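Local coordinates for uncharacterized protein BAD_0989 (Bifidobacterium adolescentis ATCC 15703, PDB 3CYM) that is uncharacterized but probably acts as a 3'-5' exonuclease of the ribonuclease D type, with a nuclease domain followed by HRDC-like helical domains, at residues A[405-408]-A[409-413]; A[419-422]-A[423-427]. All coordinates share one frame; numbering follows the deposited sequence. Where two conformers were deposited one is given.

Contact 1: residues A[405-408]-A[409-413]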
loop_
_atom_site.group_PDB
_atom_site.type_symbol
_atom_site.label_atom_id
_atom_site.label_comp_id
_atom_site.label_asym_id
_atom_site.label_seq_id
_atom_site.Cartn_x
_atom_site.Cartn_y
_atom_site.Cartn_z
ATOM N N ARG A 405 -20.846 17.114 -21.235
ATOM C CA ARG A 405 -19.676 17.115 -20.357
ATOM C C ARG A 405 -18.663 18.152 -20.820
ATOM O O ARG A 405 -18.388 18.277 -22.021
ATOM C CB ARG A 405 -18.985 15.749 -20.352
ATOM C CG ARG A 405 -19.763 14.607 -19.744
ATOM C CD ARG A 405 -19.957 14.778 -18.258
ATOM N NE ARG A 405 -19.856 13.490 -17.577
ATOM C CZ ARG A 405 -20.429 13.197 -16.416
ATOM N NH1 ARG A 405 -21.168 14.098 -15.779
ATOM N NH2 ARG A 405 -20.252 11.995 -15.889
ATOM N N ASP A 406 -18.119 18.904 -19.872
ATOM C CA ASP A 406 -16.892 19.637 -20.130
ATOM C C ASP A 406 -15.814 18.626 -19.784
ATOM O O ASP A 406 -15.478 18.459 -18.615
ATOM C CB ASP A 406 -16.789 20.894 -19.253
ATOM C CG ASP A 406 -15.578 21.778 -19.600
ATOM O OD1 ASP A 406 -15.651 22.986 -19.289
ATOM O OD2 ASP A 406 -14.553 21.294 -20.153
ATOM N N VAL A 407 -15.296 17.954 -20.810
ATOM C CA VAL A 407 -14.379 16.815 -20.646
ATOM C C VAL A 407 -13.117 17.217 -19.887
ATOM O O VAL A 407 -12.785 16.605 -18.871
ATOM C CB VAL A 407 -14.024 16.150 -22.006
ATOM C CG1 VAL A 407 -12.983 15.053 -21.838
ATOM C CG2 VAL A 407 -15.266 15.580 -22.667
ATOM N N ALA A 408 -12.443 18.263 -20.367
ATOM C CA ALA A 408 -11.228 18.765 -19.735
ATOM C C ALA A 408 -11.426 19.141 -18.262
ATOM O O ALA A 408 -10.583 18.804 -17.430
ATOM C CB ALA A 408 -10.659 19.938 -20.526
ATOM N N ARG A 409 -12.542 19.807 -17.947
ATOM C CA ARG A 409 -12.852 20.208 -16.568
ATOM C C ARG A 409 -13.260 19.027 -15.681
ATOM O O ARG A 409 -12.758 18.899 -14.560
ATOM C CB ARG A 409 -13.912 21.325 -16.534
ATOM C CG ARG A 409 -14.350 21.769 -15.123
ATOM C CD ARG A 409 -15.371 22.911 -15.147
ATOM N NE ARG A 409 -16.502 22.644 -16.040
ATOM C CZ ARG A 409 -17.616 23.374 -16.102
ATOM N NH1 ARG A 409 -17.781 24.431 -15.314
ATOM N NH2 ARG A 409 -18.577 23.041 -16.955
ATOM N N PHE A 410 -14.155 18.171 -16.187
ATOM C CA PHE A 410 -14.612 16.980 -15.457
ATOM C C PHE A 410 -13.447 16.090 -15.064
ATOM O O PHE A 410 -13.396 15.606 -13.937
ATOM C CB PHE A 410 -15.618 16.156 -16.279
ATOM C CG PHE A 410 -16.250 15.013 -15.512
ATOM C CD1 PHE A 410 -17.438 15.206 -14.810
ATOM C CD2 PHE A 410 -15.663 13.746 -15.491
ATOM C CE1 PHE A 410 -18.022 14.163 -14.096
ATOM C CE2 PHE A 410 -16.239 12.702 -14.776
ATOM C CZ PHE A 410 -17.423 12.906 -14.085
ATOM N N LEU A 411 -12.528 15.877 -16.005
ATOM C CA LEU A 411 -11.365 15.013 -15.791
ATOM C C LEU A 411 -10.418 15.588 -14.760
ATOM O O LEU A 411 -9.862 14.853 -13.945
ATOM C CB LEU A 411 -10.633 14.773 -17.112
ATOM C CG LEU A 411 -10.814 13.444 -17.851
ATOM C CD1 LEU A 411 -12.185 12.799 -17.684
ATOM C CD2 LEU A 411 -10.466 13.668 -19.307
ATOM N N SER A 412 -10.255 16.907 -14.803
ATOM C CA SER A 412 -9.447 17.648 -13.842
ATOM C C SER A 412 -10.045 17.536 -12.433
ATOM O O SER A 412 -9.348 17.150 -11.487
ATOM C CB SER A 412 -9.340 19.113 -14.280
ATOM O OG SER A 412 -8.030 19.607 -14.092
ATOM N N GLU A 413 -11.339 17.831 -12.311
ATOM C CA GLU A 413 -12.077 17.696 -11.043
ATOM C C GLU A 413 -12.111 16.260 -10.481
ATOM O O GLU A 413 -12.325 16.069 -9.282
ATOM C CB GLU A 413 -13.495 18.279 -11.175
ATOM C CG GLU A 413 -13.563 19.790 -10.895
ATOM C CD GLU A 413 -14.807 20.478 -11.460
ATOM O OE1 GLU A 413 -14.835 21.731 -11.461
ATOM O OE2 GLU A 413 -15.750 19.784 -11.905
#
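The N-terminus of helix 407-414, in the HRDC-like C-terminal domain, is capped by Asp406, whose carboxylate reaches over the first turn to Arg409. A chi1 of -174° turns the Asp406 carboxylate back over the helix start and puts OD2 3.3 Å from Arg409 N, a weak but fairly straight N-cap bond. The other oxygen serves the side chain of the same residue: Asp406 OD1 lies 3.4 Å from Arg409 NE, well out of the guanidinium plane, so the pair attracts by charge without a hydrogen bond directed at the oxygen. The backbone takes over at once, Phe410 N binding Asp406 O at 2.8 Å and Leu411 N binding Val407 O at 3.0 Å.

Next to the cap, one residue earlier in the chain, the guanidinium of Arg405 lies over one face of the Phe410 ring, the planes 26° apart. Arg405 CZ sits 4.0 Å from the ring centroid, off-centre, and Phe410 CE1 stands over the middle of the guanidinium. Bends at chi2 and chi3 fold the arginine back to this ring, and Leu396 O accepts from its NE. A leucine in its place would probably leave that carbonyl without its donor and the Phe410 face without its cation-pi partner. Arg405 thus combines a directional bond with stacking, whereas Arg409 meets the capping carboxylate by electrostatic attraction, an arrangement likely to favour the ionised aspartate.

Contact 2: residues A[419-422]-A[423-427]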
loop_
_atom_site.group_PDB
_atom_site.type_symbol
_atom_site.label_atom_id
_atom_site.label_comp_id
_atom_site.label_asym_id
_atom_site.label_seq_id
_atom_site.Cartn_x
_atom_site.Cartn_y
_atom_site.Cartn_z
ATOM N N TRP A 419 -1.087 17.215 -17.388
ATOM C CA TRP A 419 -0.525 16.564 -18.577
ATOM C C TRP A 419 -1.465 15.512 -19.170
ATOM O O TRP A 419 -1.497 15.328 -20.385
ATOM C CB TRP A 419 0.862 15.963 -18.310
ATOM C CG TRP A 419 0.893 14.732 -17.427
ATOM C CD1 TRP A 419 1.032 14.704 -16.069
ATOM C CD2 TRP A 419 0.809 13.361 -17.846
ATOM N NE1 TRP A 419 1.031 13.407 -15.612
ATOM C CE2 TRP A 419 0.908 12.560 -16.682
ATOM C CE3 TRP A 419 0.666 12.729 -19.090
ATOM C CZ2 TRP A 419 0.845 11.158 -16.722
ATOM C CZ3 TRP A 419 0.615 11.336 -19.130
ATOM C CH2 TRP A 419 0.701 10.568 -17.953
ATOM N N GLN A 420 -2.231 14.851 -18.302
ATOM C CA GLN A 420 -3.154 13.806 -18.714
ATOM C C GLN A 420 -4.327 14.427 -19.437
ATOM O O GLN A 420 -4.708 13.955 -20.492
ATOM C CB GLN A 420 -3.631 12.990 -17.518
ATOM C CG GLN A 420 -2.506 12.351 -16.749
ATOM C CD GLN A 420 -2.977 11.441 -15.664
ATOM O OE1 GLN A 420 -3.836 11.799 -14.861
ATOM N NE2 GLN A 420 -2.420 10.243 -15.629
ATOM N N VAL A 421 -4.853 15.510 -18.872
ATOM C CA VAL A 421 -5.925 16.317 -19.469
ATOM C C VAL A 421 -5.522 16.931 -20.822
ATOM O O VAL A 421 -6.259 16.826 -21.795
ATOM C CB VAL A 421 -6.402 17.418 -18.479
ATOM C CG1 VAL A 421 -7.441 18.323 -19.115
ATOM C CG2 VAL A 421 -6.967 16.784 -17.222
ATOM N N SER A 422 -4.349 17.552 -20.879
ATOM C CA SER A 422 -3.820 18.110 -22.122
ATOM C C SER A 422 -3.589 17.083 -23.230
ATOM O O SER A 422 -3.785 17.384 -24.400
ATOM C CB SER A 422 -2.520 18.849 -21.844
ATOM O OG SER A 422 -2.759 19.950 -20.988
ATOM N N LEU A 423 -3.177 15.875 -22.850
ATOM C CA LEU A 423 -2.948 14.791 -23.802
ATOM C C LEU A 423 -4.245 14.142 -24.277
ATOM O O LEU A 423 -4.353 13.714 -25.418
ATOM C CB LEU A 423 -2.032 13.733 -23.181
ATOM C CG LEU A 423 -1.462 12.618 -24.056
ATOM C CD1 LEU A 423 -0.584 13.170 -25.186
ATOM C CD2 LEU A 423 -0.697 11.629 -23.200
ATOM N N VAL A 424 -5.242 14.095 -23.408
ATOM C CA VAL A 424 -6.359 13.184 -23.614
ATOM C C VAL A 424 -7.688 13.867 -23.956
ATOM O O VAL A 424 -8.406 13.395 -24.833
ATOM C CB VAL A 424 -6.447 12.181 -22.398
ATOM C CG1 VAL A 424 -7.856 11.969 -21.860
ATOM C CG2 VAL A 424 -5.736 10.870 -22.722
ATOM N N ALA A 425 -7.982 14.983 -23.293
ATOM C CA ALA A 425 -9.351 15.508 -23.205
ATOM C C ALA A 425 -10.045 15.832 -24.527
ATOM O O ALA A 425 -11.232 15.549 -24.685
ATOM C CB ALA A 425 -9.396 16.700 -22.281
ATOM N N GLU A 426 -9.303 16.392 -25.479
ATOM C CA GLU A 426 -9.882 16.775 -26.770
ATOM C C GLU A 426 -10.263 15.554 -27.596
ATOM O O GLU A 426 -11.355 15.510 -28.180
ATOM C CB GLU A 426 -8.935 17.681 -27.572
ATOM C CG GLU A 426 -9.627 18.378 -28.741
ATOM C CD GLU A 426 -8.696 19.204 -29.604
ATOM O OE1 GLU A 426 -9.115 19.641 -30.692
ATOM O OE2 GLU A 426 -7.541 19.415 -29.205
ATOM N N SER A 427 -9.366 14.569 -27.633
ATOM C CA SER A 427 -9.629 13.334 -28.363
ATOM C C SER A 427 -10.782 12.565 -27.726
ATOM O O SER A 427 -11.550 11.923 -28.425
ATOM C CB SER A 427 -8.374 12.464 -28.451
ATOM O OG SER A 427 -7.491 12.951 -29.446
HETATM O O HOH W 1 -6.525 17.897 -24.876
#
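Over one face of the Trp419 indole lies CG of the neighbouring Gln420, 3.4 Å above the ring plane, while at the ring's edge Leu423 CD2 comes to 4.3 Å from Trp419 CZ3. The indole also stacks with Trp195, and its NE1 donates to Glu199, both on helix 193-207, so the first turn of helix 418-433, the last helix of the HRDC-like C-terminal domain, meets a helix from much earlier in the chain. Leu423, one turn beyond the tryptophan, has CG anti to its backbone N (chi1 -170°), which turns its branch so that CD2 meets the indole edge; the same side chain also touches Trp195 and Ile376.

A second i to i+4 pair runs along another side of the helix, where Val421 CG1 approaches Ala425 CB at 4.1 Å and both side chains reach Ala408.

The backbone is less regular. Leu423 N binds Trp419 O, but Val424 N divides itself between Gln420 O at 3.0 Å and Val421 O at 3.3 Å, both bonds weak. Ala425 N returns to a straighter bond with Val421 O at 2.9 Å. Beyond it the helix kinks, with Glu426 N and Ser427 N making no bond to the preceding turn. One water enters the break, donating to Ser422 O at 2.8 Å and accepting from Glu426 N at 3.2 Å.

In the fold
Contacts 1 and 2 lie on consecutive helices, 407-414 and 418-433, with contact 1 first along the chain and their centres about 10 Å apart. Both belong to the HRDC-like C-terminal domain, about 28 Å from the centre of the chain. The helices pack through small and branched residues: Ala408 CA is 3.8 Å from Ala425 CB, and Leu411 CD2 is 4.0 Å from Val424 CG1. From this shared interface they turn to different neighbours, contact 1 to helix 390-397 and contact 2 to helices 360-380 and 193-207. The pair therefore ties helices 360-380 and 390-397 of the C-terminal domain to helix 193-207, from much earlier in the chain.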